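Local coordinates for protein homospermidine synthase (Legionella pneumophila subsp. pneumophila str. Philadelphia 1, PDB 2PH5) that binds NAD and probably makes the polyamine homospermidine, at residues 161-166 and 359-364; 169-174 and 198-203; 176-181 and 365-370; 371-376 and 435-440. All blocks are in the same frame, centred on the assembly; numbering follows the deposited sequence.

Interaction 1 (161-166 and 359-364)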
loop_
_atom_site.group_PDB
_atom_site.type_symbol
_atom_site.label_atom_id
_atom_site.label_comp_id
_atom_site.label_asym_id
_atom_site.label_seq_id
_atom_site.Cartn_x
_atom_site.Cartn_y
_atom_site.Cartn_z
ATOM N N GLY A 161 1.572 9.352 25.667
ATOM C CA GLY A 161 2.679 9.419 26.604
ATOM C C GLY A 161 3.726 10.451 26.256
ATOM O O GLY A 161 3.543 11.646 26.473
ATOM N N LEU A 162 4.838 9.968 25.723
ATOM C CA LEU A 162 5.942 10.811 25.325
ATOM C C LEU A 162 5.457 11.972 24.469
ATOM O O LEU A 162 5.975 13.087 24.564
ATOM C CB LEU A 162 6.941 9.973 24.538
ATOM C CG LEU A 162 8.228 10.638 24.079
ATOM C CD1 LEU A 162 9.009 11.167 25.280
ATOM C CD2 LEU A 162 9.045 9.610 23.318
ATOM N N VAL A 163 4.452 11.702 23.642
ATOM C CA VAL A 163 3.892 12.695 22.733
ATOM C C VAL A 163 3.398 13.953 23.449
ATOM O O VAL A 163 3.589 15.071 22.970
ATOM C CB VAL A 163 2.768 12.043 21.875
ATOM C CG1 VAL A 163 1.675 13.051 21.535
ATOM C CG2 VAL A 163 3.380 11.510 20.597
ATOM N N SER A 164 2.779 13.760 24.607
ATOM C CA SER A 164 2.289 14.870 25.404
ATOM C C SER A 164 3.492 15.722 25.830
ATOM O O SER A 164 3.466 16.948 25.743
ATOM C CB SER A 164 1.544 14.318 26.619
ATOM O OG SER A 164 1.356 15.300 27.615
ATOM N N HIS A 165 4.565 15.078 26.265
ATOM C CA HIS A 165 5.737 15.837 26.671
ATOM C C HIS A 165 6.395 16.554 25.504
ATOM O O HIS A 165 7.042 17.583 25.700
ATOM C CB HIS A 165 6.745 14.930 27.367
ATOM C CG HIS A 165 6.181 14.237 28.562
ATOM N ND1 HIS A 165 6.249 12.870 28.729
ATOM C CD2 HIS A 165 5.498 14.713 29.627
ATOM C CE1 HIS A 165 5.628 12.536 29.845
ATOM N NE2 HIS A 165 5.163 13.635 30.409
ATOM N N PHE A 166 6.240 16.023 24.292
ATOM C CA PHE A 166 6.830 16.676 23.126
ATOM C C PHE A 166 6.044 17.942 22.789
ATOM O O PHE A 166 6.619 18.943 22.365
ATOM C CB PHE A 166 6.855 15.744 21.900
ATOM C CG PHE A 166 7.920 14.666 21.947
ATOM C CD1 PHE A 166 9.103 14.850 22.663
ATOM C CD2 PHE A 166 7.756 13.482 21.218
ATOM C CE1 PHE A 166 10.108 13.875 22.651
ATOM C CE2 PHE A 166 8.755 12.496 21.196
ATOM C CZ PHE A 166 9.933 12.693 21.913
ATOM N N LEU A 359 9.066 9.548 15.349
ATOM C CA LEU A 359 7.872 9.837 16.123
ATOM C C LEU A 359 7.964 11.256 16.661
ATOM O O LEU A 359 8.983 11.639 17.230
ATOM C CB LEU A 359 7.747 8.858 17.290
ATOM C CG LEU A 359 6.653 9.203 18.305
ATOM C CD1 LEU A 359 5.305 9.185 17.607
ATOM C CD2 LEU A 359 6.674 8.194 19.471
ATOM N N GLY A 360 6.908 12.039 16.472
ATOM C CA GLY A 360 6.925 13.402 16.960
ATOM C C GLY A 360 5.597 14.106 16.786
ATOM O O GLY A 360 4.619 13.501 16.347
ATOM N N VAL A 361 5.569 15.388 17.135
ATOM C CA VAL A 361 4.365 16.197 17.029
ATOM C C VAL A 361 4.566 17.415 16.144
ATOM O O VAL A 361 5.585 18.098 16.214
ATOM C CB VAL A 361 3.885 16.691 18.403
ATOM C CG1 VAL A 361 3.271 15.540 19.176
ATOM C CG2 VAL A 361 5.052 17.284 19.171
ATOM N N LEU A 362 3.573 17.685 15.314
ATOM C CA LEU A 362 3.633 18.805 14.403
ATOM C C LEU A 362 2.662 19.877 14.859
ATOM O O LEU A 362 1.459 19.625 14.962
ATOM C CB LEU A 362 3.268 18.320 13.003
ATOM C CG LEU A 362 3.371 19.283 11.823
ATOM C CD1 LEU A 362 4.804 19.798 11.725
ATOM C CD2 LEU A 362 2.956 18.559 10.529
ATOM N N LEU A 363 3.179 21.065 15.159
ATOM C CA LEU A 363 2.318 22.176 15.568
ATOM C C LEU A 363 2.230 23.151 14.403
ATOM O O LEU A 363 3.254 23.628 13.929
ATOM C CB LEU A 363 2.887 22.886 16.794
ATOM C CG LEU A 363 2.720 22.092 18.082
ATOM C CD1 LEU A 363 3.554 20.815 18.021
ATOM C CD2 LEU A 363 3.148 22.949 19.248
HETATM N N MSE A 364 1.015 23.427 13.936
HETATM C CA MSE A 364 0.799 24.342 12.811
HETATM C C MSE A 364 -0.024 25.573 13.204
HETATM O O MSE A 364 -0.904 25.489 14.062
HETATM C CB MSE A 364 0.083 23.607 11.674
HETATM C CG MSE A 364 0.830 22.397 11.128
HETATM SE SE MSE A 364 -0.374 20.996 10.475
HETATM C CE MSE A 364 -0.522 19.970 12.117
#

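Interaction 2 (169-174 and 198-203)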
loop_
_atom_site.group_PDB
_atom_site.type_symbol
_atom_site.label_atom_id
_atom_site.label_comp_id
_atom_site.label_asym_id
_atom_site.label_seq_id
_atom_site.Cartn_x
_atom_site.Cartn_y
_atom_site.Cartn_z
ATOM N N GLU A 169 7.166 20.707 25.094
ATOM C CA GLU A 169 8.514 21.139 24.744
ATOM C C GLU A 169 8.464 22.056 23.529
ATOM O O GLU A 169 9.079 23.124 23.521
ATOM C CB GLU A 169 9.412 19.928 24.460
ATOM C CG GLU A 169 10.877 20.277 24.191
ATOM C CD GLU A 169 11.658 20.656 25.441
ATOM O OE1 GLU A 169 11.098 21.353 26.312
ATOM O OE2 GLU A 169 12.844 20.268 25.548
ATOM N N ALA A 170 7.712 21.645 22.512
ATOM C CA ALA A 170 7.586 22.430 21.289
ATOM C C ALA A 170 6.919 23.772 21.572
ATOM O O ALA A 170 7.328 24.807 21.041
ATOM C CB ALA A 170 6.783 21.651 20.245
ATOM N N LEU A 171 5.887 23.744 22.405
ATOM C CA LEU A 171 5.169 24.956 22.764
ATOM C C LEU A 171 6.141 25.986 23.337
ATOM O O LEU A 171 6.068 27.170 23.008
ATOM C CB LEU A 171 4.065 24.625 23.775
ATOM C CG LEU A 171 2.622 24.987 23.391
ATOM C CD1 LEU A 171 2.398 24.754 21.927
ATOM C CD2 LEU A 171 1.642 24.177 24.227
ATOM N N LEU A 172 7.069 25.540 24.176
ATOM C CA LEU A 172 8.033 26.465 24.756
ATOM C C LEU A 172 9.076 26.903 23.729
ATOM O O LEU A 172 9.421 28.083 23.668
ATOM C CB LEU A 172 8.725 25.837 25.973
ATOM C CG LEU A 172 7.854 25.424 27.161
ATOM C CD1 LEU A 172 8.729 24.783 28.220
ATOM C CD2 LEU A 172 7.105 26.624 27.733
ATOM N N ASN A 173 9.579 25.967 22.923
ATOM C CA ASN A 173 10.577 26.327 21.918
ATOM C C ASN A 173 10.036 27.371 20.950
ATOM O O ASN A 173 10.713 28.348 20.642
ATOM C CB ASN A 173 11.050 25.103 21.128
ATOM C CG ASN A 173 11.894 24.171 21.956
ATOM O OD1 ASN A 173 12.287 24.499 23.073
ATOM N ND2 ASN A 173 12.195 23.002 21.407
ATOM N N ILE A 174 8.815 27.174 20.471
ATOM C CA ILE A 174 8.229 28.128 19.541
ATOM C C ILE A 174 8.115 29.498 20.201
ATOM O O ILE A 174 8.197 30.526 19.533
ATOM C CB ILE A 174 6.829 27.686 19.082
ATOM C CG1 ILE A 174 6.921 26.343 18.348
ATOM C CG2 ILE A 174 6.223 28.756 18.178
ATOM C CD1 ILE A 174 5.576 25.746 17.994
ATOM N N LEU A 198 0.093 31.537 20.716
ATOM C CA LEU A 198 1.062 31.213 19.665
ATOM C C LEU A 198 0.428 30.939 18.295
ATOM O O LEU A 198 1.140 30.708 17.320
ATOM C CB LEU A 198 1.920 30.014 20.079
ATOM C CG LEU A 198 3.202 30.341 20.849
ATOM C CD1 LEU A 198 2.975 31.507 21.800
ATOM C CD2 LEU A 198 3.656 29.109 21.595
ATOM N N GLY A 199 -0.902 30.949 18.222
ATOM C CA GLY A 199 -1.574 30.734 16.946
ATOM C C GLY A 199 -1.701 29.307 16.442
ATOM O O GLY A 199 -1.967 29.070 15.261
ATOM N N ILE A 200 -1.510 28.355 17.344
ATOM C CA ILE A 200 -1.611 26.953 17.008
ATOM C C ILE A 200 -3.040 26.624 16.635
ATOM O O ILE A 200 -3.945 26.721 17.464
ATOM C CB ILE A 200 -1.217 26.075 18.188
ATOM C CG1 ILE A 200 0.145 26.519 18.727
ATOM C CG2 ILE A 200 -1.167 24.620 17.754
ATOM C CD1 ILE A 200 1.261 26.435 17.711
ATOM N N LYS A 201 -3.239 26.234 15.382
ATOM C CA LYS A 201 -4.565 25.888 14.896
ATOM C C LYS A 201 -4.766 24.378 14.842
ATOM O O LYS A 201 -5.889 23.888 14.951
ATOM C CB LYS A 201 -4.780 26.478 13.503
ATOM C CG LYS A 201 -4.832 27.991 13.462
ATOM C CD LYS A 201 -4.928 28.471 12.025
ATOM C CE LYS A 201 -5.164 29.960 11.943
ATOM N NZ LYS A 201 -5.496 30.330 10.542
ATOM N N VAL A 202 -3.671 23.643 14.676
ATOM C CA VAL A 202 -3.748 22.195 14.596
ATOM C C VAL A 202 -2.441 21.516 15.006
ATOM O O VAL A 202 -1.347 21.975 14.666
ATOM C CB VAL A 202 -4.157 21.748 13.156
ATOM C CG1 VAL A 202 -3.290 22.440 12.133
ATOM C CG2 VAL A 202 -4.041 20.234 13.001
ATOM N N ILE A 203 -2.578 20.426 15.758
ATOM C CA ILE A 203 -1.450 19.637 16.233
ATOM C C ILE A 203 -1.573 18.206 15.709
ATOM O O ILE A 203 -2.608 17.567 15.878
ATOM C CB ILE A 203 -1.417 19.548 17.778
ATOM C CG1 ILE A 203 -1.120 20.913 18.405
ATOM C CG2 ILE A 203 -0.368 18.535 18.209
ATOM C CD1 ILE A 203 -0.963 20.858 19.930
#

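Interaction 3 (176-181 and 365-370). With SO4 (sulfate ion), chain B.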
loop_
_atom_site.group_PDB
_atom_site.type_symbol
_atom_site.label_atom_id
_atom_site.label_comp_id
_atom_site.label_asym_id
_atom_site.label_seq_id
_atom_site.Cartn_x
_atom_site.Cartn_y
_atom_site.Cartn_z
ATOM N N LYS A 176 10.239 30.772 22.552
ATOM C CA LYS A 176 11.541 31.424 22.583
ATOM C C LYS A 176 11.909 31.899 21.175
ATOM O O LYS A 176 12.476 32.977 21.015
ATOM C CB LYS A 176 12.623 30.479 23.142
ATOM C CG LYS A 176 13.123 29.410 22.175
ATOM C CD LYS A 176 14.063 28.399 22.846
ATOM C CE LYS A 176 14.844 27.561 21.813
ATOM N NZ LYS A 176 14.006 26.822 20.820
ATOM N N ASP A 177 11.569 31.104 20.159
ATOM C CA ASP A 177 11.851 31.458 18.763
ATOM C C ASP A 177 10.971 32.613 18.300
ATOM O O ASP A 177 11.142 33.118 17.191
ATOM C CB ASP A 177 11.592 30.279 17.820
ATOM C CG ASP A 177 12.568 29.145 18.008
ATOM O OD1 ASP A 177 13.795 29.392 17.991
ATOM O OD2 ASP A 177 12.102 27.996 18.153
ATOM N N ASN A 178 10.006 32.998 19.129
ATOM C CA ASN A 178 9.113 34.104 18.801
ATOM C C ASN A 178 9.519 35.322 19.616
ATOM O O ASN A 178 8.837 36.346 19.597
ATOM C CB ASN A 178 7.656 33.757 19.121
ATOM C CG ASN A 178 6.916 33.175 17.934
ATOM O OD1 ASN A 178 7.206 32.067 17.486
ATOM N ND2 ASN A 178 5.947 33.924 17.421
ATOM N N GLY A 179 10.628 35.199 20.336
ATOM C CA GLY A 179 11.097 36.299 21.152
ATOM C C GLY A 179 10.433 36.338 22.517
ATOM O O GLY A 179 10.984 36.917 23.453
ATOM N N LEU A 180 9.257 35.725 22.635
ATOM C CA LEU A 180 8.523 35.695 23.899
ATOM C C LEU A 180 9.332 35.108 25.043
ATOM O O LEU A 180 10.067 34.139 24.874
ATOM C CB LEU A 180 7.221 34.901 23.750
ATOM C CG LEU A 180 6.004 35.645 23.197
ATOM C CD1 LEU A 180 5.667 36.800 24.136
ATOM C CD2 LEU A 180 6.280 36.158 21.796
ATOM N N THR A 181 9.182 35.703 26.217
ATOM C CA THR A 181 9.899 35.253 27.399
ATOM C C THR A 181 8.947 35.194 28.590
ATOM O O THR A 181 8.626 36.216 29.198
ATOM C CB THR A 181 11.085 36.202 27.719
ATOM O OG1 THR A 181 11.566 35.944 29.044
ATOM C CG2 THR A 181 10.651 37.662 27.600
ATOM N N GLY A 365 0.267 26.709 12.569
ATOM C CA GLY A 365 -0.456 27.936 12.857
ATOM C C GLY A 365 0.415 29.147 13.155
ATOM O O GLY A 365 0.086 30.270 12.763
ATOM N N ASN A 366 1.529 28.924 13.846
ATOM C CA ASN A 366 2.432 30.010 14.200
ATOM C C ASN A 366 3.138 30.613 12.988
ATOM O O ASN A 366 3.492 29.911 12.043
ATOM C CB ASN A 366 3.473 29.537 15.221
ATOM C CG ASN A 366 4.355 30.672 15.714
ATOM O OD1 ASN A 366 5.423 30.928 15.160
ATOM N ND2 ASN A 366 3.899 31.370 16.752
ATOM N N GLN A 367 3.344 31.925 13.043
ATOM C CA GLN A 367 3.976 32.665 11.961
ATOM C C GLN A 367 5.365 32.152 11.574
ATOM O O GLN A 367 5.757 32.258 10.414
ATOM C CB GLN A 367 4.034 34.147 12.332
ATOM C CG GLN A 367 4.842 34.436 13.586
ATOM C CD GLN A 367 4.558 35.812 14.180
ATOM O OE1 GLN A 367 5.273 36.265 15.080
ATOM N NE2 GLN A 367 3.507 36.478 13.687
ATOM N N ARG A 368 6.100 31.592 12.533
ATOM C CA ARG A 368 7.439 31.061 12.269
ATOM C C ARG A 368 7.383 29.922 11.255
ATOM O O ARG A 368 8.385 29.600 10.616
ATOM C CB ARG A 368 8.074 30.519 13.554
ATOM C CG ARG A 368 8.174 31.493 14.711
ATOM C CD ARG A 368 9.270 32.503 14.505
ATOM N NE ARG A 368 10.558 31.886 14.197
ATOM C CZ ARG A 368 11.669 32.584 13.990
ATOM N NH1 ARG A 368 11.631 33.908 14.066
ATOM N NH2 ARG A 368 12.811 31.974 13.705
ATOM N N GLY A 369 6.211 29.302 11.128
ATOM C CA GLY A 369 6.039 28.189 10.205
ATOM C C GLY A 369 5.699 26.911 10.954
ATOM O O GLY A 369 5.722 26.885 12.188
ATOM N N ALA A 370 5.371 25.848 10.228
ATOM C CA ALA A 370 5.048 24.593 10.901
ATOM C C ALA A 370 6.281 24.132 11.663
ATOM O O ALA A 370 7.407 24.278 11.190
ATOM C CB ALA A 370 4.622 23.537 9.894
HETATM S S SO4 B . 13.207 36.435 13.024
HETATM O O1 SO4 B . 14.082 37.561 12.652
HETATM O O2 SO4 B . 11.794 36.855 12.948
HETATM O O3 SO4 B . 13.524 36.014 14.406
HETATM O O4 SO4 B . 13.441 35.312 12.095
#

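Interaction 4 (371-376 and 435-440)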
loop_
_atom_site.group_PDB
_atom_site.type_symbol
_atom_site.label_atom_id
_atom_site.label_comp_id
_atom_site.label_asym_id
_atom_site.label_seq_id
_atom_site.Cartn_x
_atom_site.Cartn_y
_atom_site.Cartn_z
ATOM N N TYR A 371 6.056 23.572 12.845
ATOM C CA TYR A 371 7.134 23.099 13.708
ATOM C C TYR A 371 6.932 21.632 14.089
ATOM O O TYR A 371 5.842 21.230 14.505
ATOM C CB TYR A 371 7.168 23.943 14.975
ATOM C CG TYR A 371 8.361 23.686 15.858
ATOM C CD1 TYR A 371 9.616 24.203 15.534
ATOM C CD2 TYR A 371 8.233 22.957 17.038
ATOM C CE1 TYR A 371 10.714 24.010 16.361
ATOM C CE2 TYR A 371 9.322 22.756 17.871
ATOM C CZ TYR A 371 10.560 23.286 17.527
ATOM O OH TYR A 371 11.635 23.091 18.360
ATOM N N TRP A 372 7.991 20.845 13.955
ATOM C CA TRP A 372 7.940 19.429 14.300
ATOM C C TRP A 372 9.019 19.130 15.323
ATOM O O TRP A 372 10.201 19.380 15.080
ATOM C CB TRP A 372 8.184 18.560 13.071
ATOM C CG TRP A 372 7.962 17.097 13.294
ATOM C CD1 TRP A 372 6.834 16.379 12.984
ATOM C CD2 TRP A 372 8.900 16.152 13.831
ATOM N NE1 TRP A 372 7.019 15.050 13.288
ATOM C CE2 TRP A 372 8.277 14.885 13.808
ATOM C CE3 TRP A 372 10.207 16.253 14.330
ATOM C CZ2 TRP A 372 8.915 13.728 14.262
ATOM C CZ3 TRP A 372 10.846 15.103 14.783
ATOM C CH2 TRP A 372 10.197 13.853 14.745
ATOM N N TYR A 373 8.607 18.598 16.467
ATOM C CA TYR A 373 9.539 18.247 17.519
ATOM C C TYR A 373 9.308 16.786 17.863
ATOM O O TYR A 373 8.174 16.381 18.095
ATOM C CB TYR A 373 9.310 19.125 18.747
ATOM C CG TYR A 373 10.316 18.885 19.834
ATOM C CD1 TYR A 373 10.165 17.828 20.722
ATOM C CD2 TYR A 373 11.444 19.697 19.957
ATOM C CE1 TYR A 373 11.104 17.583 21.704
ATOM C CE2 TYR A 373 12.401 19.461 20.943
ATOM C CZ TYR A 373 12.221 18.404 21.814
ATOM O OH TYR A 373 13.125 18.162 22.826
ATOM N N GLY A 374 10.380 15.998 17.877
ATOM C CA GLY A 374 10.242 14.588 18.182
ATOM C C GLY A 374 11.527 13.778 18.160
ATOM O O GLY A 374 12.633 14.324 18.223
ATOM N N SER A 375 11.366 12.462 18.069
ATOM C CA SER A 375 12.486 11.533 18.061
ATOM C C SER A 375 12.672 10.805 16.745
ATOM O O SER A 375 11.723 10.273 16.180
ATOM C CB SER A 375 12.304 10.494 19.170
ATOM O OG SER A 375 13.007 9.300 18.877
ATOM N N THR A 376 13.906 10.798 16.255
ATOM C CA THR A 376 14.234 10.100 15.027
ATOM C C THR A 376 15.268 9.077 15.449
ATOM O O THR A 376 16.442 9.403 15.600
ATOM C CB THR A 376 14.854 11.021 13.987
ATOM O OG1 THR A 376 13.978 12.126 13.747
ATOM C CG2 THR A 376 15.074 10.261 12.682
ATOM N N GLY A 435 17.615 8.634 20.254
ATOM C CA GLY A 435 18.451 9.033 19.137
ATOM C C GLY A 435 18.525 10.544 19.049
ATOM O O GLY A 435 18.685 11.230 20.064
ATOM N N LYS A 436 18.419 11.072 17.838
ATOM C CA LYS A 436 18.455 12.509 17.667
ATOM C C LYS A 436 17.054 13.057 17.906
ATOM O O LYS A 436 16.095 12.640 17.262
ATOM C CB LYS A 436 18.940 12.873 16.265
ATOM C CG LYS A 436 18.175 12.206 15.155
ATOM C CD LYS A 436 18.765 12.570 13.799
ATOM C CE LYS A 436 18.749 14.078 13.567
ATOM N NZ LYS A 436 19.045 14.418 12.140
ATOM N N VAL A 437 16.950 13.973 18.861
ATOM C CA VAL A 437 15.683 14.588 19.221
ATOM C C VAL A 437 15.816 16.109 19.173
ATOM O O VAL A 437 16.802 16.671 19.649
ATOM C CB VAL A 437 15.232 14.102 20.636
ATOM C CG1 VAL A 437 16.452 13.773 21.474
ATOM C CG2 VAL A 437 14.385 15.157 21.329
ATOM N N GLY A 438 14.824 16.759 18.567
ATOM C CA GLY A 438 14.821 18.208 18.444
ATOM C C GLY A 438 13.659 18.754 17.619
ATOM O O GLY A 438 12.773 18.009 17.189
ATOM N N GLY A 439 13.674 20.068 17.399
ATOM C CA GLY A 439 12.626 20.721 16.634
ATOM C C GLY A 439 13.066 21.086 15.228
ATOM O O GLY A 439 14.251 21.277 14.958
ATOM N N TYR A 440 12.101 21.168 14.321
ATOM C CA TYR A 440 12.383 21.505 12.940
ATOM C C TYR A 440 11.261 22.372 12.385
ATOM O O TYR A 440 10.079 22.026 12.481
ATOM C CB TYR A 440 12.502 20.243 12.086
ATOM C CG TYR A 440 13.462 19.210 12.617
ATOM C CD1 TYR A 440 13.088 18.345 13.646
ATOM C CD2 TYR A 440 14.738 19.073 12.067
ATOM C CE1 TYR A 440 13.954 17.363 14.111
ATOM C CE2 TYR A 440 15.615 18.097 12.520
ATOM C CZ TYR A 440 15.215 17.241 13.543
ATOM O OH TYR A 440 16.072 16.252 13.976
HETATM O O HOH W 1 15.148 14.211 15.128
#

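Interaction 1 (161-166 and 359-364)
V361 is the bump of this contact. Its forked methyls rise from strand segment 359-364 into the hollow between V163 and F166, on adjoining turns of helix segment 161-166. V361 CG1 meets V163 CG1 at 3.8 Å, and V361 CG2 presses on F166 CB at 3.6 Å. A chi1 of -73° sets CG1 beside the backbone N and CG2 between N and the carbonyl carbon, which spreads one methyl to each helix residue. V163 answers as a bump from the helix: it sits between V361 and L359, its CG2 reaching L359 CD1 at 4.2 Å. The F166 ring approaches the strand obliquely at G360, with CD2 4.3 Å from G360 CA and CE2 4.1 Å from L359 O. L162 backs one face of this ring from within the helix, its CG 3.3 Å above the plane. No hydrogen bond spans the gap; the side-chain fit is apolar and buried, and the axes pass 7.8 Å apart at 41°. This is a helix laid on a sheet. A158 and N159, which bind NAD, touch L359 from the start of the same helix. Helix 423-430 also packs here, through I427, which L162 and F166 both touch, and V205 and E207 of the neighbouring strand 202-213 meet V163 and L359 respectively.

Interaction 2 (169-174 and 198-203)
With chi1 at -122°, away from the staggered positions, L171 swings its branched end off the flank of helix segment 169-174 toward I200, and L198, with chi1 at -89°, extends its own fork in return. The result is a cluster of four aliphatic side chains. L171 CD1 comes alongside I200 CG1 at 4.3 Å. One turn further along the helix, I174 divides its work between two partners: the short branch CG2 faces L198 CD2 at 4.3 Å, while the long arm, fully extended, carries CD1 to I200 CD1 at 4.4 Å. The closest touch involves a polar atom, because L198 CD2 also rests against the backbone oxygen L171 O at 3.4 Å; this is a methyl on a carbonyl, and no hydrogen bond links the two segments anywhere. L198 and I200 are placed by the way their chain leaves helix 188-197. G199 takes a positive phi of 79° and ends that helix in a Schellman motif, which turns the backbone round and leaves L198 and I200 facing helix 158-176 from either side of the glycine. Directly afterwards the chain enters strand 202-213 through a classic beta bulge, K201 and V202 both lying opposite M364 of strand 352-364. Around the four side chains the packing goes on: W191 and L194 of helix 188-197 touch L171, and L363 of the sheet lies against both L171 and I174. The carbonyl of I200 is taken up by the hydroxyl of Y313.

Interaction 3 (176-181 and 365-370)
A backbone carbonyl oxygen over a guanidinium face is the oddity here: D177 O stands 3.0 Å above the plane of R368, offset toward the rim. It is 3.3 Å from both R368 NE and R368 NH1, yet the angles are too poor for hydrogen bonds, so the oxygen covers the group without accepting from it. Bends at chi2 (-75°) and chi3 (-53°) fold the arginine back beneath D177. At the guanidinium edge, in its plane, NH1 gives a weak bond of 2.9 Å to O3 of a sulfate ion, probably from the crystallisation liquor. N178 brings its amide against those of N366 and Q367 and past the aliphatic part of R368. Its plane is nearly parallel to the Q367 amide, 5° away, but which end of it is oxygen is doubtful. D177 keeps its carboxylate for other partners: OD2 is hydrogen-bonded to the hydroxyl of Y441, and takes a weak, long salt bridge of 3.5 Å from K176 NZ. N366 ND2 is bonded to the carbonyl of L198. Each segment holds a type I turn, K176 to G179 just past helix 158-176 and N366 to G369 in the link between strands 352-364 and 370-378. In the second, R368 N bonds to N366 OD1, though that oxygen's place is less sure: an Asx turn at the tip of a beta hairpin.

Interaction 4 (371-376 and 435-440)
W372 and Y440 form the tight end of this strand pair. W372 N gives a bond of 2.8 Å to Y440 O, and Y440 N returns one of 2.7 Å to W372 O, bent to 133°. The two side chains lie side by side, pointing the same way, and their rings meet obliquely, planes 54° apart, with W372 CE3 touching Y440 CD1 at 3.6 Å. The indole, thrown forward by a chi1 of -172°, reaches along the strand over G374, which has no side chain in its path. On the other face G439, lacking a side chain, lets two tyrosines close in: the Y373 ring meets the G438-G439 peptide obliquely, CD2 3.4 Å from G439 N, and its hydroxyl end meets V437 CG2. Y371 reaches G439 CA with its OH, which is also hydrogen-bonded to N173 of helix 158-176. Toward G435 the grip slackens. T376 N still bonds well to K436 O, but the return bond from K436 N to T376 O is weak at 3.4 Å. A water there donates to T376 OG1 and K436 O, while E358 holds T376 OG1 as well; the lysine itself runs out into solvent. Together these bonds make an antiparallel pair, strand 436-442 being an edge strand, within this chain, of the mixed sheet in the region assigned to the saccharopine dehydrogenase C-terminal family.

In the fold
Following the chain, helix 158-176 opens interactions 1 and 2, and the turn at its end opens interaction 3. Interaction 2 closes first, over a short loop holding helix 188-197, and lies wholly within the long loop that interaction 1 closes at strand 352-364. Interaction 3, from 176-181 to 365-370, crosses both. Interaction 4 follows in series, joining strands 370-378 and 436-442 after the others have closed. Helix 158-176 is thus laid along one mixed sheet from the NAD end outward: strand 352-364 pairs with 202-213 on one side and 370-378 on the other, so interactions 1, 2 and 4 share a single sheet, with the hairpin tip of interaction 3 at its outer end.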